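Local coordinates for intermedilysin (Streptococcus intermedius, PDB 5IMW), which probably binds cholesterol-containing host membranes, changes shape, inserts and assembles into an oligomeric pore that lyses the cell, at residues P42-V47 / V357-D362; G97-S102 / E118-S123. All blocks are in the same frame, centred on the assembly; numbering follows the deposited sequence.

From the N terminus, the chain first reaches 42-47, at the start of the long strand 44-59. It then runs on to 97-102, where strand 99-103 begins. A short excursion through strand 114-117 returns it to 118-123, and contact 2 closes this loop of 15 residues. Only after many more strands and helices does 357-362 come back to 42-47, and contact 1 closes a loop of 309 residues. Contact 2 lies wholly within the larger loop. The contacts do not touch; their centres are 62 Å apart, on opposite sides of the chain's centre. Contact 1 joins two long strands near the C-terminal beta sandwich. Contact 2 joins the start of a hairpin to the connection leading into helix 122-140.

Contact 1: P42-V47 / V357-D362; sequences PGEYVV and VTSYKD
Val47 and Tyr360 meet on one face of the strand pair. Val47 CG2 comes to the ring edge, in its plane, 3.5 Å from CE2 of Tyr360. The CG of Tyr360 lies beside its own backbone N (chi1 -65°), and this turns the CD2 edge to the neighbouring strand, with Tyr45 O near the ring plane. Tyr45 starts on this same face, but its ring leads away from Tyr360. It meets the ring of His40 instead and lies close to His386, a zinc ligand in another structure of this protein.

The other face carries Val46 and Ser359, then Glu44 and Lys361. Val46 CG2 is anti to its backbone N and crosses toward Val357, ending 3.5 Å from Val357 CG1. Glu44 stands off this face as an extended chain, its CG between the backbone N and the carbonyl carbon (chi1 47°), with OE1 3.4 Å from Ser359 CB. Lys361 bends elsewhere: its NZ stays 6.7 Å from Glu44 OE1, too far for a salt bridge.

The backbones are antiparallel. Tyr45 and Tyr360 are a hydrogen-bonded pair, as are Val47 and Thr358. Each pair exchanges two backbone hydrogen bonds, among them Tyr45 N to Tyr360 O at 2.6 Å. At the end of the pair, Asp362 N gives a weak bond to Gly43 O, and the Asp362 carboxylate lies beside Gly43.

Strands 44-59 and 346-361 are neighbours in the long, curved three-stranded domain 2 of cholesterol-dependent cytolysins, here at its end next to the C-terminal beta sandwich. In other structures of this protein Glu44 binds copper and Asp362 binds zinc; neither metal is bound here. Backbone hydrogen bonds carry the join, and these two carboxylates probably make its end more negative.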
ATOM      1  N   PRO A  42      18.785 -25.625 -11.414  1.00 92.81           N
ATOM      2  CA  PRO A  42      18.768 -25.932 -12.850  1.00 89.00           C
ATOM      3  C   PRO A  42      18.127 -24.841 -13.691  1.00 85.68           C
ATOM      4  O   PRO A  42      16.954 -24.503 -13.506  1.00101.99           O
ATOM      5  CB  PRO A  42      17.963 -27.239 -12.927  1.00 98.55           C
ATOM      6  CG  PRO A  42      17.629 -27.622 -11.504  1.00 92.90           C
ATOM      7  CD  PRO A  42      18.492 -26.818 -10.605  1.00 94.59           C
ATOM      8  N   GLY A  43      18.900 -24.280 -14.618  1.00 91.51           N
ATOM      9  CA  GLY A  43      18.389 -23.301 -15.551  1.00 94.05           C
ATOM     10  C   GLY A  43      18.264 -21.892 -15.019  1.00 87.41           C
ATOM     11  O   GLY A  43      17.748 -21.027 -15.735  1.00 91.32           O
ATOM     12  N   GLU A  44      18.721 -21.622 -13.798  1.00 88.24           N
ATOM     13  CA  GLU A  44      18.544 -20.292 -13.231  1.00 99.21           C
ATOM     14  C   GLU A  44      19.556 -20.051 -12.119  1.00 94.14           C
ATOM     15  O   GLU A  44      20.030 -20.987 -11.471  1.00 84.49           O
ATOM     16  CB  GLU A  44      17.123 -20.103 -12.689  1.00 98.08           C
ATOM     17  CG  GLU A  44      16.638 -21.270 -11.840  1.00105.25           C
ATOM     18  CD  GLU A  44      15.402 -20.940 -11.019  1.00112.14           C
ATOM     19  OE1 GLU A  44      15.077 -19.742 -10.876  1.00117.59           O
ATOM     20  OE2 GLU A  44      14.758 -21.884 -10.513  1.00106.37           O
ATOM     21  N   TYR A  45      19.872 -18.774 -11.916  1.00 86.60           N
ATOM     22  CA  TYR A  45      20.695 -18.307 -10.804  1.00 86.64           C
ATOM     23  C   TYR A  45      19.895 -17.255 -10.048  1.00 90.86           C
ATOM     24  O   TYR A  45      19.734 -16.127 -10.529  1.00 84.59           O
ATOM     25  CB  TYR A  45      22.013 -17.732 -11.312  1.00 79.70           C
ATOM     26  CG  TYR A  45      23.016 -17.364 -10.238  1.00 82.64           C
ATOM     27  CD1 TYR A  45      23.664 -18.349  -9.508  1.00 94.65           C
ATOM     28  CD2 TYR A  45      23.337 -16.036  -9.978  1.00 75.98           C
ATOM     29  CE1 TYR A  45      24.593 -18.027  -8.536  1.00 86.26           C
ATOM     30  CE2 TYR A  45      24.266 -15.703  -9.007  1.00 80.13           C
ATOM     31  CZ  TYR A  45      24.893 -16.704  -8.291  1.00 88.65           C
ATOM     32  OH  TYR A  45      25.820 -16.382  -7.322  1.00 75.69           O
ATOM     33  N   VAL A  46      19.400 -17.617  -8.869  1.00 81.46           N
ATOM     34  CA  VAL A  46      18.456 -16.783  -8.140  1.00 97.54           C
ATOM     35  C   VAL A  46      19.137 -16.189  -6.916  1.00 92.87           C
ATOM     36  O   VAL A  46      19.974 -16.822  -6.263  1.00 87.51           O
ATOM     37  CB  VAL A  46      17.189 -17.580  -7.757  1.00 96.11           C
ATOM     38  CG1 VAL A  46      17.544 -18.987  -7.301  1.00100.07           C
ATOM     39  CG2 VAL A  46      16.369 -16.854  -6.685  1.00 91.54           C
ATOM     40  N   VAL A  47      18.753 -14.954  -6.603  1.00 95.75           N
ATOM     41  CA  VAL A  47      19.391 -14.148  -5.571  1.00 91.62           C
ATOM     42  C   VAL A  47      18.359 -13.832  -4.497  1.00 83.45           C
ATOM     43  O   VAL A  47      17.222 -13.461  -4.812  1.00 88.22           O
ATOM     44  CB  VAL A  47      19.975 -12.849  -6.158  1.00 88.77           C
ATOM     45  CG1 VAL A  47      20.968 -12.227  -5.190  1.00 91.14           C
ATOM     46  CG2 VAL A  47      20.619 -13.105  -7.515  1.00 84.84           C
ATOM     47  N   VAL A 357      13.425 -11.828  -3.662  1.00 87.24           N
ATOM     48  CA  VAL A 357      13.923 -12.956  -4.438  1.00 88.62           C
ATOM     49  C   VAL A 357      13.929 -12.557  -5.906  1.00 91.67           C
ATOM     50  O   VAL A 357      12.959 -11.977  -6.407  1.00 93.98           O
ATOM     51  CB  VAL A 357      13.079 -14.228  -4.217  1.00 95.65           C
ATOM     52  CG1 VAL A 357      13.673 -15.401  -4.989  1.00 92.56           C
ATOM     53  CG2 VAL A 357      12.993 -14.556  -2.734  1.00 94.14           C
ATOM     54  N   THR A 358      15.030 -12.866  -6.587  1.00 88.26           N
ATOM     55  CA  THR A 358      15.206 -12.522  -7.992  1.00 91.96           C
ATOM     56  C   THR A 358      15.916 -13.667  -8.693  1.00 91.51           C
ATOM     57  O   THR A 358      16.993 -14.088  -8.261  1.00 88.95           O
ATOM     58  CB  THR A 358      16.016 -11.227  -8.144  1.00 90.50           C
ATOM     59  OG1 THR A 358      15.289 -10.133  -7.568  1.00 94.97           O
ATOM     60  CG2 THR A 358      16.300 -10.927  -9.612  1.00 98.84           C
ATOM     61  N   SER A 359      15.319 -14.157  -9.778  1.00 96.37           N
ATOM     62  CA  SER A 359      15.842 -15.289 -10.531  1.00 95.49           C
ATOM     63  C   SER A 359      16.417 -14.804 -11.855  1.00 89.51           C
ATOM     64  O   SER A 359      15.787 -14.007 -12.558  1.00 91.86           O
ATOM     65  CB  SER A 359      14.750 -16.330 -10.786  1.00 99.91           C
ATOM     66  OG  SER A 359      13.730 -15.810 -11.622  1.00116.52           O
ATOM     67  N   TYR A 360      17.612 -15.286 -12.187  1.00100.29           N
ATOM     68  CA  TYR A 360      18.242 -15.029 -13.476  1.00 92.90           C
ATOM     69  C   TYR A 360      18.254 -16.331 -14.263  1.00 82.57           C
ATOM     70  O   TYR A 360      18.865 -17.316 -13.831  1.00 86.90           O
ATOM     71  CB  TYR A 360      19.663 -14.489 -13.303  1.00 97.53           C
ATOM     72  CG  TYR A 360      19.737 -13.133 -12.630  1.00 98.56           C
ATOM     73  CD1 TYR A 360      19.637 -11.962 -13.372  1.00101.46           C
ATOM     74  CD2 TYR A 360      19.911 -13.023 -11.255  1.00 96.34           C
ATOM     75  CE1 TYR A 360      19.706 -10.721 -12.764  1.00 90.44           C
ATOM     76  CE2 TYR A 360      19.982 -11.784 -10.639  1.00 90.57           C
ATOM     77  CZ  TYR A 360      19.879 -10.637 -11.400  1.00 95.84           C
ATOM     78  OH  TYR A 360      19.947  -9.400 -10.803  1.00124.61           O
ATOM     79  N   LYS A 361      17.584 -16.336 -15.411  1.00 82.61           N
ATOM     80  CA  LYS A 361      17.494 -17.536 -16.226  1.00 87.34           C
ATOM     81  C   LYS A 361      18.817 -17.771 -16.952  1.00 88.35           C
ATOM     82  O   LYS A 361      19.727 -16.940 -16.928  1.00 85.87           O
ATOM     83  CB  LYS A 361      16.348 -17.424 -17.238  1.00 94.51           C
ATOM     84  CG  LYS A 361      15.135 -16.615 -16.779  1.00 97.94           C
ATOM     85  CD  LYS A 361      14.444 -17.223 -15.565  1.00104.52           C
ATOM     86  CE  LYS A 361      13.923 -16.152 -14.614  1.00102.42           C
ATOM     87  NZ  LYS A 361      13.218 -15.039 -15.313  1.00112.29           N
ATOM     88  N   ASP A 362      18.925 -18.928 -17.594  1.00 87.17           N
ATOM     89  CA  ASP A 362      20.065 -19.199 -18.458  1.00 81.33           C
ATOM     90  C   ASP A 362      19.881 -18.482 -19.788  1.00 84.89           C
ATOM     91  O   ASP A 362      18.764 -18.366 -20.299  1.00 94.47           O
ATOM     92  CB  ASP A 362      20.228 -20.704 -18.680  1.00 82.83           C
ATOM     93  CG  ASP A 362      20.704 -21.430 -17.433  1.00 84.44           C
ATOM     94  OD1 ASP A 362      20.679 -20.823 -16.342  1.00 95.48           O
ATOM     95  OD2 ASP A 362      21.097 -22.611 -17.541  1.00 70.08           O
TER

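Contact 2: G97-S102 / E118-S123; sequences GKTTIS and ENPSNS
Gly97 and Lys98 run beside Glu118 and Pro120 without any hydrogen bond between the two segments; the backbones are nearest at Lys98 CA and Glu118 CA, 4.7 Å apart, and have parted to 6.9 Å between Thr99 CA and Pro120 CA.

Lys98 and Glu118 lie side by side and point the same way. The contact is made by the middle of the lysine chain, not by its amine. Glu118 OE1 sits 3.1 Å from Lys98 CG and is equally near Lys98 CD. The first bond of Glu118 leaves away from Lys98, with CG anti to the backbone N; a bend at chi2 (59°) then brings the carboxylate back alongside. The lysine bends at its last two torsions and its NZ ends 5.6 Å from Glu118 OE1. Opposite charges are near each other, but they form no salt bridge. The attraction is probably modest, since both residues are exposed. Lys98 also touches Thr116 on the neighbouring strand.

Pro120 turns its ring toward the other segment. Its CD faces the carbonyl oxygen of Gly97, at 3.1 Å. Its CG faces the hydroxyl OG1 of Thr99, and the two side chains cross at a slant. The proline offers only C-H groups to these two oxygens. Both Thr99 and Pro120 are buried.

Thr99 has its backbone hydrogen bonds with Val117 instead, the last residue of strand 114-117. The contact therefore sits at the open end of an antiparallel beta hairpin, strands 99-103 and 114-117. Here the second strand gives way to a short connection, with Ser121 at the N-cap position of helix 122-140. This is a hairpin-to-helix junction, at the margin of a larger antiparallel sheet.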
ATOM      1  N   GLY A  97     -21.897  20.762  23.777  1.00 94.85           N
ATOM      2  CA  GLY A  97     -23.000  21.509  23.222  1.00105.19           C
ATOM      3  C   GLY A  97     -23.666  20.764  22.088  1.00 94.79           C
ATOM      4  O   GLY A  97     -23.469  19.556  21.898  1.00 97.72           O
ATOM      5  N   LYS A  98     -24.461  21.492  21.311  1.00 99.91           N
ATOM      6  CA  LYS A  98     -25.176  20.876  20.205  1.00 99.96           C
ATOM      7  C   LYS A  98     -24.216  20.518  19.079  1.00105.22           C
ATOM      8  O   LYS A  98     -23.201  21.184  18.859  1.00108.57           O
ATOM      9  CB  LYS A  98     -26.261  21.815  19.680  1.00109.75           C
ATOM     10  CG  LYS A  98     -27.155  22.395  20.769  1.00107.59           C
ATOM     11  CD  LYS A  98     -28.497  22.878  20.225  1.00110.16           C
ATOM     12  CE  LYS A  98     -28.410  24.260  19.588  1.00119.37           C
ATOM     13  NZ  LYS A  98     -27.543  24.321  18.375  1.00114.73           N
ATOM     14  N   THR A  99     -24.552  19.450  18.356  1.00111.55           N
ATOM     15  CA  THR A  99     -23.768  18.991  17.216  1.00110.82           C
ATOM     16  C   THR A  99     -24.702  18.848  16.024  1.00101.40           C
ATOM     17  O   THR A  99     -25.687  18.106  16.092  1.00 96.93           O
ATOM     18  CB  THR A  99     -23.070  17.659  17.511  1.00 98.36           C
ATOM     19  OG1 THR A  99     -22.488  17.697  18.821  1.00 96.42           O
ATOM     20  CG2 THR A  99     -21.973  17.396  16.496  1.00 94.35           C
ATOM     21  N   THR A 100     -24.396  19.563  14.944  1.00103.48           N
ATOM     22  CA  THR A 100     -25.180  19.508  13.716  1.00103.31           C
ATOM     23  C   THR A 100     -24.542  18.515  12.756  1.00 89.82           C
ATOM     24  O   THR A 100     -23.351  18.618  12.448  1.00 87.71           O
ATOM     25  CB  THR A 100     -25.279  20.889  13.065  1.00103.77           C
ATOM     26  OG1 THR A 100     -24.191  21.712  13.510  1.00111.93           O
ATOM     27  CG2 THR A 100     -26.614  21.555  13.410  1.00102.36           C
ATOM     28  N   ILE A 101     -25.339  17.560  12.286  1.00 86.55           N
ATOM     29  CA  ILE A 101     -24.864  16.465  11.452  1.00 87.12           C
ATOM     30  C   ILE A 101     -25.566  16.529  10.105  1.00 81.35           C
ATOM     31  O   ILE A 101     -26.681  17.045   9.990  1.00 90.95           O
ATOM     32  CB  ILE A 101     -25.108  15.102  12.138  1.00 82.80           C
ATOM     33  CG1 ILE A 101     -24.399  15.068  13.495  1.00 85.04           C
ATOM     34  CG2 ILE A 101     -24.644  13.953  11.247  1.00 81.28           C
ATOM     35  CD1 ILE A 101     -24.615  13.794  14.289  1.00 90.37           C
ATOM     36  N   SER A 102     -24.900  16.002   9.079  1.00 88.05           N
ATOM     37  CA  SER A 102     -25.476  15.882   7.748  1.00 86.56           C
ATOM     38  C   SER A 102     -25.146  14.507   7.187  1.00 78.48           C
ATOM     39  O   SER A 102     -24.086  13.944   7.476  1.00 77.60           O
ATOM     40  CB  SER A 102     -24.957  16.971   6.802  1.00 90.48           C
ATOM     41  OG  SER A 102     -25.514  16.821   5.508  1.00 93.86           O
ATOM     42  N   GLU A 118     -28.655  17.306  21.328  1.00 98.16           N
ATOM     43  CA  GLU A 118     -28.498  18.290  22.392  1.00110.18           C
ATOM     44  C   GLU A 118     -27.358  17.925  23.335  1.00102.29           C
ATOM     45  O   GLU A 118     -26.562  18.792  23.713  1.00106.33           O
ATOM     46  CB  GLU A 118     -29.808  18.428  23.168  1.00116.34           C
ATOM     47  CG  GLU A 118     -29.981  19.760  23.882  1.00122.29           C
ATOM     48  CD  GLU A 118     -29.932  20.941  22.931  1.00124.37           C
ATOM     49  OE1 GLU A 118     -29.085  21.836  23.135  1.00114.79           O
ATOM     50  OE2 GLU A 118     -30.730  20.966  21.971  1.00123.43           O
ATOM     51  N   ASN A 119     -27.264  16.651  23.725  1.00 99.68           N
ATOM     52  CA  ASN A 119     -26.244  16.166  24.655  1.00107.90           C
ATOM     53  C   ASN A 119     -25.501  15.021  23.975  1.00 98.22           C
ATOM     54  O   ASN A 119     -25.765  13.842  24.257  1.00 99.79           O
ATOM     55  CB  ASN A 119     -26.868  15.724  25.977  1.00121.05           C
ATOM     56  CG  ASN A 119     -27.661  16.833  26.650  1.00121.45           C
ATOM     57  OD1 ASN A 119     -27.245  17.991  26.657  1.00133.10           O
ATOM     58  ND2 ASN A 119     -28.811  16.481  27.214  1.00122.22           N
ATOM     59  N   PRO A 120     -24.563  15.329  23.079  1.00 91.19           N
ATOM     60  CA  PRO A 120     -23.929  14.276  22.273  1.00 89.53           C
ATOM     61  C   PRO A 120     -23.288  13.187  23.122  1.00 92.57           C
ATOM     62  O   PRO A 120     -22.488  13.458  24.019  1.00 99.30           O
ATOM     63  CB  PRO A 120     -22.879  15.041  21.461  1.00 97.55           C
ATOM     64  CG  PRO A 120     -23.411  16.422  21.371  1.00104.65           C
ATOM     65  CD  PRO A 120     -24.127  16.674  22.667  1.00 98.26           C
ATOM     66  N   SER A 121     -23.651  11.943  22.818  1.00 74.61           N
ATOM     67  CA  SER A 121     -22.973  10.769  23.346  1.00 75.34           C
ATOM     68  C   SER A 121     -23.124   9.661  22.315  1.00 79.79           C
ATOM     69  O   SER A 121     -23.913   9.770  21.373  1.00 72.25           O
ATOM     70  CB  SER A 121     -23.533  10.351  24.709  1.00 76.02           C
ATOM     71  OG  SER A 121     -24.906  10.023  24.619  1.00 75.97           O
ATOM     72  N   ASN A 122     -22.353   8.587  22.490  1.00 83.48           N
ATOM     73  CA  ASN A 122     -22.396   7.496  21.523  1.00 73.74           C
ATOM     74  C   ASN A 122     -23.834   7.043  21.289  1.00 78.90           C
ATOM     75  O   ASN A 122     -24.367   7.166  20.182  1.00 95.09           O
ATOM     76  CB  ASN A 122     -21.529   6.329  22.001  1.00 73.97           C
ATOM     77  CG  ASN A 122     -21.190   5.364  20.881  1.00 81.33           C
ATOM     78  OD1 ASN A 122     -20.983   5.770  19.737  1.00 75.61           O
ATOM     79  ND2 ASN A 122     -21.141   4.076  21.204  1.00 87.82           N
ATOM     80  N   SER A 123     -24.486   6.542  22.341  1.00 88.64           N
ATOM     81  CA  SER A 123     -25.857   6.058  22.210  1.00 82.13           C
ATOM     82  C   SER A 123     -26.758   7.105  21.566  1.00 77.86           C
ATOM     83  O   SER A 123     -27.560   6.785  20.679  1.00 77.86           O
ATOM     84  CB  SER A 123     -26.403   5.659  23.582  1.00 93.29           C
ATOM     85  OG  SER A 123     -25.594   4.662  24.182  1.00 93.04           O
TER